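Local atomic coordinates of PrgZ (Enterococcus faecalis, PDB entry 4FAJ), a protein that acts as a membrane-anchored extracellular receptor that binds peptide pheromone, a solute-binding protein that probably hands peptide on for transport. Residues I193-V196 with Y201-D204; I284-Y287 with Q291-E294; R339-Y344 with D436-L441. All blocks are in the same frame, centred on the assembly; numbering follows the deposited sequence. Where two conformers were deposited one is given.

In the fold
Following the chain from its N terminus, the three contacts come in series, none nested in or crossing another. Contact 1 closes a short loop of four residues, joining the end of strand 190-194, in a four-stranded antiparallel sheet, to helix 202-205. Contact 2 closes a still shorter turn, where helix 280-288 passes into strand 294-297; it lies on the opposite side of the chain's centre from contact 1, about 43 Å between centres. Contact 3 spans 91 intervening residues and brings helix 336-345 against the end of helix 421-437, before strand 442-448. Its centre is about 40 Å from that of contact 2, and no two contacts touch.

Contact 1 (I193-V196 with Y201-D204); sequences IELV and YFTD
The end of strand 190-194 and the first turn of helix 202-205 face each other with their backbones well apart, the CA atoms of Leu195 and Phe202 being 9.0 Å from one another, and no hydrogen bond joins them. Side chains fill the gap. Leu195 sets one methyl over the face of the Phe202 ring: CD2 sits 3.6 Å from the ring centroid, only 9° off the normal, a CH-pi contact over the middle of the face. Its other methyl, CD1, reaches back to the root of the ring, 3.9 Å from Phe202 CG, so the forked leucine spans the ring from its centre to its attachment. Ile193, two residues back and still in the strand, also points toward the helix and meets the far end of the ring obliquely, with CG2 3.9 Å from Phe202 CZ and CD1 4.0 Å from Phe202 CE1. Phe202 can reach both because its CG lies anti to the backbone N (chi1 -172°), which carries the ring out from the helix. Branched aliphatics suit segment 193-196 here, since their methyls mould to a flat aromatic, and all three residues are buried. Tyr121, on neighbouring strand 120-124, adds its ring edge-to-face to Phe202. This is a four-residue strand-to-helix connection in the solute-binding protein family 5 region, its first helical residue packed on the end of an antiparallel sheet strand.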
loop_
_atom_site.group_PDB
_atom_site.type_symbol
_atom_site.label_atom_id
_atom_site.label_comp_id
_atom_site.label_asym_id
_atom_site.label_seq_id
_atom_site.Cartn_x
_atom_site.Cartn_y
_atom_site.Cartn_z
ATOM N N ILE A 193 -4.298 -22.693 11.946
ATOM C CA ILE A 193 -4.545 -22.301 10.549
ATOM C C ILE A 193 -3.935 -23.349 9.641
ATOM O O ILE A 193 -2.784 -23.760 9.864
ATOM C CB ILE A 193 -3.864 -20.965 10.215
ATOM C CG1 ILE A 193 -4.332 -19.850 11.157
ATOM C CG2 ILE A 193 -4.103 -20.563 8.748
ATOM C CD1 ILE A 193 -3.255 -18.822 11.400
ATOM N N GLU A 194 -4.689 -23.780 8.624
ATOM C CA GLU A 194 -4.146 -24.653 7.587
ATOM C C GLU A 194 -4.017 -23.946 6.232
ATOM O O GLU A 194 -4.973 -23.367 5.716
ATOM C CB GLU A 194 -4.967 -25.934 7.425
ATOM C CG GLU A 194 -4.395 -26.819 6.332
ATOM C CD GLU A 194 -4.438 -28.268 6.660
ATOM O OE1 GLU A 194 -3.379 -28.801 7.071
ATOM O OE2 GLU A 194 -5.527 -28.875 6.522
ATOM N N LEU A 195 -2.816 -24.022 5.666
ATOM C CA LEU A 195 -2.518 -23.457 4.365
ATOM C C LEU A 195 -2.628 -24.502 3.249
ATOM O O LEU A 195 -2.522 -25.712 3.478
ATOM C CB LEU A 195 -1.113 -22.875 4.376
ATOM C CG LEU A 195 -0.756 -21.892 5.492
ATOM C CD1 LEU A 195 0.677 -21.414 5.295
ATOM C CD2 LEU A 195 -1.713 -20.720 5.530
ATOM N N VAL A 196 -2.831 -24.021 2.028
ATOM C CA VAL A 196 -2.902 -24.901 0.870
ATOM C C VAL A 196 -1.538 -25.546 0.622
ATOM O O VAL A 196 -1.457 -26.738 0.343
ATOM C CB VAL A 196 -3.403 -24.152 -0.368
ATOM C CG1 VAL A 196 -3.284 -25.028 -1.626
ATOM C CG2 VAL A 196 -4.848 -23.723 -0.150
ATOM N N TYR A 201 6.325 -16.657 3.500
ATOM C CA TYR A 201 5.959 -15.317 3.956
ATOM C C TYR A 201 4.645 -15.250 4.761
ATOM O O TYR A 201 4.162 -14.146 5.060
ATOM C CB TYR A 201 5.907 -14.329 2.766
ATOM C CG TYR A 201 5.024 -14.796 1.622
ATOM C CD1 TYR A 201 5.569 -15.448 0.516
ATOM C CD2 TYR A 201 3.651 -14.614 1.667
ATOM C CE1 TYR A 201 4.764 -15.894 -0.521
ATOM C CE2 TYR A 201 2.846 -15.050 0.654
ATOM C CZ TYR A 201 3.402 -15.694 -0.439
ATOM O OH TYR A 201 2.584 -16.118 -1.445
ATOM N N PHE A 202 4.081 -16.389 5.156
ATOM C CA PHE A 202 2.770 -16.366 5.822
ATOM C C PHE A 202 2.785 -15.608 7.153
ATOM O O PHE A 202 1.857 -14.867 7.450
ATOM C CB PHE A 202 2.167 -17.767 6.004
ATOM C CG PHE A 202 0.744 -17.730 6.501
ATOM C CD1 PHE A 202 0.426 -18.148 7.785
ATOM C CD2 PHE A 202 -0.267 -17.221 5.694
ATOM C CE1 PHE A 202 -0.888 -18.096 8.258
ATOM C CE2 PHE A 202 -1.583 -17.143 6.161
ATOM C CZ PHE A 202 -1.891 -17.584 7.451
ATOM N N THR A 203 3.836 -15.774 7.953
ATOM C CA THR A 203 3.957 -14.987 9.187
ATOM C C THR A 203 3.997 -13.484 8.872
ATOM O O THR A 203 3.428 -12.675 9.601
ATOM C CB THR A 203 5.171 -15.435 9.994
ATOM O OG1 THR A 203 5.087 -16.855 10.194
ATOM C CG2 THR A 203 5.229 -14.735 11.327
ATOM N N ASP A 204 4.611 -13.112 7.747
ATOM C CA ASP A 204 4.584 -11.715 7.305
ATOM C C ASP A 204 3.164 -11.225 7.039
ATOM O O ASP A 204 2.823 -10.106 7.416
ATOM C CB ASP A 204 5.450 -11.491 6.064
ATOM C CG ASP A 204 6.892 -11.946 6.268
ATOM O OD1 ASP A 204 7.666 -11.234 6.932
ATOM O OD2 ASP A 204 7.236 -13.029 5.795
#

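Contact 2 (I284-Y287 with Q291-E294); sequences INLY and QLDE
A helix C-terminal turn leading into a strand brings Leu286 and Gln291 together, where helix 280-288 ends and the chain heads for strand 294-297. Leu286 O takes the N-H of Gln291 at 2.8 Å, a fairly straight bond of 154° at the hydrogen, with the donor tilted 33° from the carbonyl plane. The same oxygen receives a second, weak bond from Leu292 N at 3.5 Å, so one carbonyl near the helix end serves two successive amides of the returning chain. Beside this polar link, Leu286 CD2 packs on Gln291 CB at 3.7 Å, the two side chains crossing at about a right angle. Gln291 gives its aliphatic root to the contact while its amide leads away, which suits an exposed position. Leu292, by contrast, is buried: its CD1 rests 3.8 Å from Leu286 CB, and it also touches Thr63 and Thr65 of strand 61-66. The turn thus sits against the mixed sheet to which that strand belongs, a part of the bacterial solute-binding protein family 5 fold. Tyr287, with CG anti to the backbone N (chi1 -179°), runs its ring alongside the departing chain. Asp293 O lies at the ring edge, 3.6 Å from Tyr287 CE2. Leu292 O, buried without a hydrogen-bond partner in the model, is approached by Tyr287 CA at 3.6 Å in a C-H...O contact. Tyrosine suits this place because its flat ring fits against the backbone while its hydroxyl reaches on to bond with Glu310; Lys540 makes a cation-pi contact with the ring.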
loop_
_atom_site.group_PDB
_atom_site.type_symbol
_atom_site.label_atom_id
_atom_site.label_comp_id
_atom_site.label_asym_id
_atom_site.label_seq_id
_atom_site.Cartn_x
_atom_site.Cartn_y
_atom_site.Cartn_z
ATOM N N ILE A 284 6.570 23.504 5.221
ATOM C CA ILE A 284 7.882 24.005 5.595
ATOM C C ILE A 284 7.756 25.238 6.496
ATOM O O ILE A 284 8.424 25.335 7.527
ATOM C CB ILE A 284 8.708 24.339 4.345
ATOM C CG1 ILE A 284 9.043 23.062 3.568
ATOM C CG2 ILE A 284 9.961 25.104 4.716
ATOM C CD1 ILE A 284 9.639 23.305 2.201
ATOM N N ASN A 285 6.892 26.172 6.100
ATOM C CA ASN A 285 6.664 27.393 6.865
ATOM C C ASN A 285 6.127 27.086 8.269
ATOM O O ASN A 285 6.563 27.699 9.242
ATOM C CB ASN A 285 5.719 28.334 6.093
ATOM C CG ASN A 285 5.738 29.762 6.626
ATOM O OD1 ASN A 285 4.773 30.211 7.240
ATOM N ND2 ASN A 285 6.834 30.480 6.388
ATOM N N LEU A 286 5.192 26.138 8.366
ATOM C CA LEU A 286 4.695 25.646 9.659
ATOM C C LEU A 286 5.817 24.985 10.473
ATOM O O LEU A 286 5.992 25.267 11.663
ATOM C CB LEU A 286 3.543 24.652 9.443
ATOM C CG LEU A 286 2.228 25.297 8.986
ATOM C CD1 LEU A 286 1.240 24.214 8.559
ATOM C CD2 LEU A 286 1.614 26.197 10.059
ATOM N N TYR A 287 6.589 24.132 9.811
ATOM C CA TYR A 287 7.722 23.458 10.441
ATOM C C TYR A 287 8.730 24.459 11.026
ATOM O O TYR A 287 9.106 24.344 12.200
ATOM C CB TYR A 287 8.401 22.530 9.437
ATOM C CG TYR A 287 9.576 21.764 9.994
ATOM C CD1 TYR A 287 10.856 22.317 9.997
ATOM C CD2 TYR A 287 9.404 20.486 10.538
ATOM C CE1 TYR A 287 11.945 21.597 10.501
ATOM C CE2 TYR A 287 10.475 19.773 11.040
ATOM C CZ TYR A 287 11.740 20.333 11.027
ATOM O OH TYR A 287 12.796 19.606 11.530
ATOM N N GLN A 291 5.210 24.804 14.313
ATOM C CA GLN A 291 3.804 24.380 14.274
ATOM C C GLN A 291 3.630 22.965 13.716
ATOM O O GLN A 291 2.543 22.404 13.790
ATOM C CB GLN A 291 2.974 25.364 13.446
ATOM C CG GLN A 291 2.905 26.753 14.036
ATOM C CD GLN A 291 2.398 26.729 15.460
ATOM O OE1 GLN A 291 3.123 27.058 16.392
ATOM N NE2 GLN A 291 1.159 26.302 15.636
ATOM N N LEU A 292 4.688 22.409 13.139
ATOM C CA LEU A 292 4.724 21.013 12.741
ATOM C C LEU A 292 6.078 20.451 13.149
ATOM O O LEU A 292 7.080 21.170 13.120
ATOM C CB LEU A 292 4.554 20.874 11.219
ATOM C CG LEU A 292 3.159 20.984 10.595
ATOM C CD1 LEU A 292 3.231 20.927 9.033
ATOM C CD2 LEU A 292 2.221 19.903 11.108
ATOM N N ASP A 293 6.111 19.168 13.501
ATOM C CA ASP A 293 7.358 18.511 13.896
ATOM C C ASP A 293 7.977 17.685 12.751
ATOM O O ASP A 293 9.047 17.104 12.897
ATOM C CB ASP A 293 7.117 17.659 15.148
ATOM C CG ASP A 293 6.676 18.500 16.342
ATOM O OD1 ASP A 293 7.347 19.508 16.615
ATOM O OD2 ASP A 293 5.664 18.169 17.007
ATOM N N GLU A 294 7.305 17.645 11.607
ATOM C CA GLU A 294 7.894 17.111 10.382
ATOM C C GLU A 294 7.279 17.833 9.188
ATOM O O GLU A 294 6.220 18.449 9.313
ATOM C CB GLU A 294 7.676 15.593 10.270
ATOM C CG GLU A 294 6.258 15.195 10.030
ATOM C CD GLU A 294 6.057 13.698 9.867
ATOM O OE1 GLU A 294 4.913 13.299 9.569
ATOM O OE2 GLU A 294 7.019 12.919 10.035
#

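Contact 3 (R339-Y344 with D436-L441); sequences RKAINY and DSLEGL
Leu438 alone supplies the second segment's share of the close packing, and it meets segment 339-344 at Ala341 and Ile342; Ala345, further along the same helix, is touched too. Its CD2 methyl rests against both, 4.2 Å from Ala341 CB and 4.1 Å from Ile342 CG1, while CD1 comes to 4.0 Å from Ala341 O. Alanine suits the position facing the leucine, because its small side chain lets Leu438 come up to the helix backbone, and the CA atoms of Ala341 and Leu438 are 7.3 Å apart. Ile342 points its CB away, yet with CG1 anti to the carbonyl carbon (chi1 -69°) it still offers its flank, crossing the leucine at about a right angle. All three residues are buried, and Trp398 of helix 391-402 also touches Leu438. Just after the C-terminal end of helix 421-437, Leu438 opens a type II beta turn, closed by Leu441 N bonding to Leu438 O at 3.0 Å. The middle of that turn, Glu439 and Gly440, is exposed and does not touch residues 339-344, although Glu439 O accepts a hydrogen bond from Trp398 NE1. Charged Glu439 suits that setting, and Gly440, third in the turn, has the positive phi (95°) that favours glycine.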
loop_
_atom_site.group_PDB
_atom_site.type_symbol
_atom_site.label_atom_id
_atom_site.label_comp_id
_atom_site.label_asym_id
_atom_site.label_seq_id
_atom_site.Cartn_x
_atom_site.Cartn_y
_atom_site.Cartn_z
ATOM N N ARG A 339 0.102 1.391 -25.860
ATOM C CA ARG A 339 0.652 1.184 -24.513
ATOM C C ARG A 339 2.189 1.220 -24.526
ATOM O O ARG A 339 2.807 1.862 -23.688
ATOM C CB ARG A 339 0.139 -0.128 -23.907
ATOM C CG ARG A 339 -1.383 -0.172 -23.708
ATOM C CD ARG A 339 -1.806 -1.273 -22.755
ATOM N NE ARG A 339 -1.359 -2.591 -23.213
ATOM C CZ ARG A 339 -2.043 -3.386 -24.036
ATOM N NH1 ARG A 339 -3.229 -3.018 -24.524
ATOM N NH2 ARG A 339 -1.534 -4.555 -24.390
ATOM N N LYS A 340 2.793 0.571 -25.514
ATOM C CA LYS A 340 4.249 0.574 -25.643
ATOM C C LYS A 340 4.783 1.958 -25.977
ATOM O O LYS A 340 5.838 2.346 -25.477
ATOM C CB LYS A 340 4.695 -0.450 -26.693
ATOM C CG LYS A 340 4.442 -1.872 -26.251
ATOM C CD LYS A 340 4.852 -2.875 -27.331
ATOM C CE LYS A 340 4.733 -4.304 -26.819
ATOM N NZ LYS A 340 4.960 -5.291 -27.918
ATOM N N ALA A 341 4.057 2.710 -26.805
ATOM C CA ALA A 341 4.430 4.105 -27.076
ATOM C C ALA A 341 4.456 4.925 -25.785
ATOM O O ALA A 341 5.378 5.696 -25.563
ATOM C CB ALA A 341 3.488 4.735 -28.081
ATOM N N ILE A 342 3.443 4.745 -24.944
ATOM C CA ILE A 342 3.361 5.463 -23.666
ATOM C C ILE A 342 4.582 5.119 -22.804
ATOM O O ILE A 342 5.270 6.021 -22.295
ATOM C CB ILE A 342 2.035 5.153 -22.919
ATOM C CG1 ILE A 342 0.842 5.765 -23.673
ATOM C CG2 ILE A 342 2.063 5.673 -21.478
ATOM C CD1 ILE A 342 -0.520 5.291 -23.139
ATOM N N ASN A 343 4.870 3.825 -22.676
ATOM C CA ASN A 343 6.023 3.375 -21.900
ATOM C C ASN A 343 7.339 3.996 -22.382
ATOM O O ASN A 343 8.094 4.544 -21.586
ATOM C CB ASN A 343 6.155 1.852 -21.932
ATOM C CG ASN A 343 7.416 1.372 -21.261
ATOM O OD1 ASN A 343 7.601 1.568 -20.058
ATOM N ND2 ASN A 343 8.311 0.776 -22.036
ATOM N N TYR A 344 7.616 3.904 -23.677
ATOM C CA TYR A 344 8.886 4.417 -24.209
ATOM C C TYR A 344 9.001 5.945 -24.144
ATOM O O TYR A 344 10.116 6.492 -24.152
ATOM C CB TYR A 344 9.120 3.924 -25.638
ATOM C CG TYR A 344 9.605 2.496 -25.703
ATOM C CD1 TYR A 344 10.841 2.141 -25.181
ATOM C CD2 TYR A 344 8.826 1.498 -26.276
ATOM C CE1 TYR A 344 11.297 0.840 -25.246
ATOM C CE2 TYR A 344 9.269 0.192 -26.341
ATOM C CZ TYR A 344 10.502 -0.135 -25.816
ATOM O OH TYR A 344 10.943 -1.441 -25.876
ATOM N N ASP A 436 4.571 15.198 -26.261
ATOM C CA ASP A 436 5.789 15.445 -27.048
ATOM C C ASP A 436 6.223 14.282 -27.949
ATOM O O ASP A 436 6.877 14.510 -28.972
ATOM C CB ASP A 436 6.963 15.820 -26.132
ATOM C CG ASP A 436 8.155 16.391 -26.906
ATOM O OD1 ASP A 436 7.950 17.296 -27.750
ATOM O OD2 ASP A 436 9.302 15.937 -26.673
ATOM N N SER A 437 5.900 13.050 -27.562
ATOM C CA SER A 437 6.308 11.866 -28.329
ATOM C C SER A 437 5.183 11.190 -29.106
ATOM O O SER A 437 5.452 10.432 -30.041
ATOM C CB SER A 437 6.948 10.827 -27.404
ATOM O OG SER A 437 8.236 11.237 -27.006
ATOM N N LEU A 438 3.938 11.433 -28.709
ATOM C CA LEU A 438 2.788 10.870 -29.397
ATOM C C LEU A 438 2.074 12.022 -30.091
ATOM O O LEU A 438 1.102 12.575 -29.565
ATOM C CB LEU A 438 1.859 10.142 -28.429
ATOM C CG LEU A 438 2.354 8.784 -27.910
ATOM C CD1 LEU A 438 3.659 8.918 -27.146
ATOM C CD2 LEU A 438 1.300 8.136 -27.024
ATOM N N GLU A 439 2.577 12.379 -31.273
ATOM C CA GLU A 439 2.105 13.573 -31.976
ATOM C C GLU A 439 0.601 13.463 -32.186
ATOM O O GLU A 439 0.106 12.447 -32.665
ATOM C CB GLU A 439 2.826 13.755 -33.324
ATOM C CG GLU A 439 2.999 15.213 -33.777
ATOM C CD GLU A 439 1.956 15.690 -34.784
ATOM O OE1 GLU A 439 0.889 15.043 -34.914
ATOM O OE2 GLU A 439 2.212 16.721 -35.457
ATOM N N GLY A 440 -0.119 14.506 -31.795
ATOM C CA GLY A 440 -1.556 14.562 -32.001
ATOM C C GLY A 440 -2.365 14.104 -30.808
ATOM O O GLY A 440 -3.544 14.428 -30.714
ATOM N N LEU A 441 -1.748 13.353 -29.895
ATOM C CA LEU A 441 -2.447 12.899 -28.699
ATOM C C LEU A 441 -2.618 14.057 -27.724
ATOM O O LEU A 441 -1.645 14.741 -27.393
ATOM C CB LEU A 441 -1.671 11.780 -28.009
ATOM C CG LEU A 441 -2.287 11.213 -26.722
ATOM C CD1 LEU A 441 -3.507 10.348 -27.033
ATOM C CD2 LEU A 441 -1.244 10.417 -25.953
#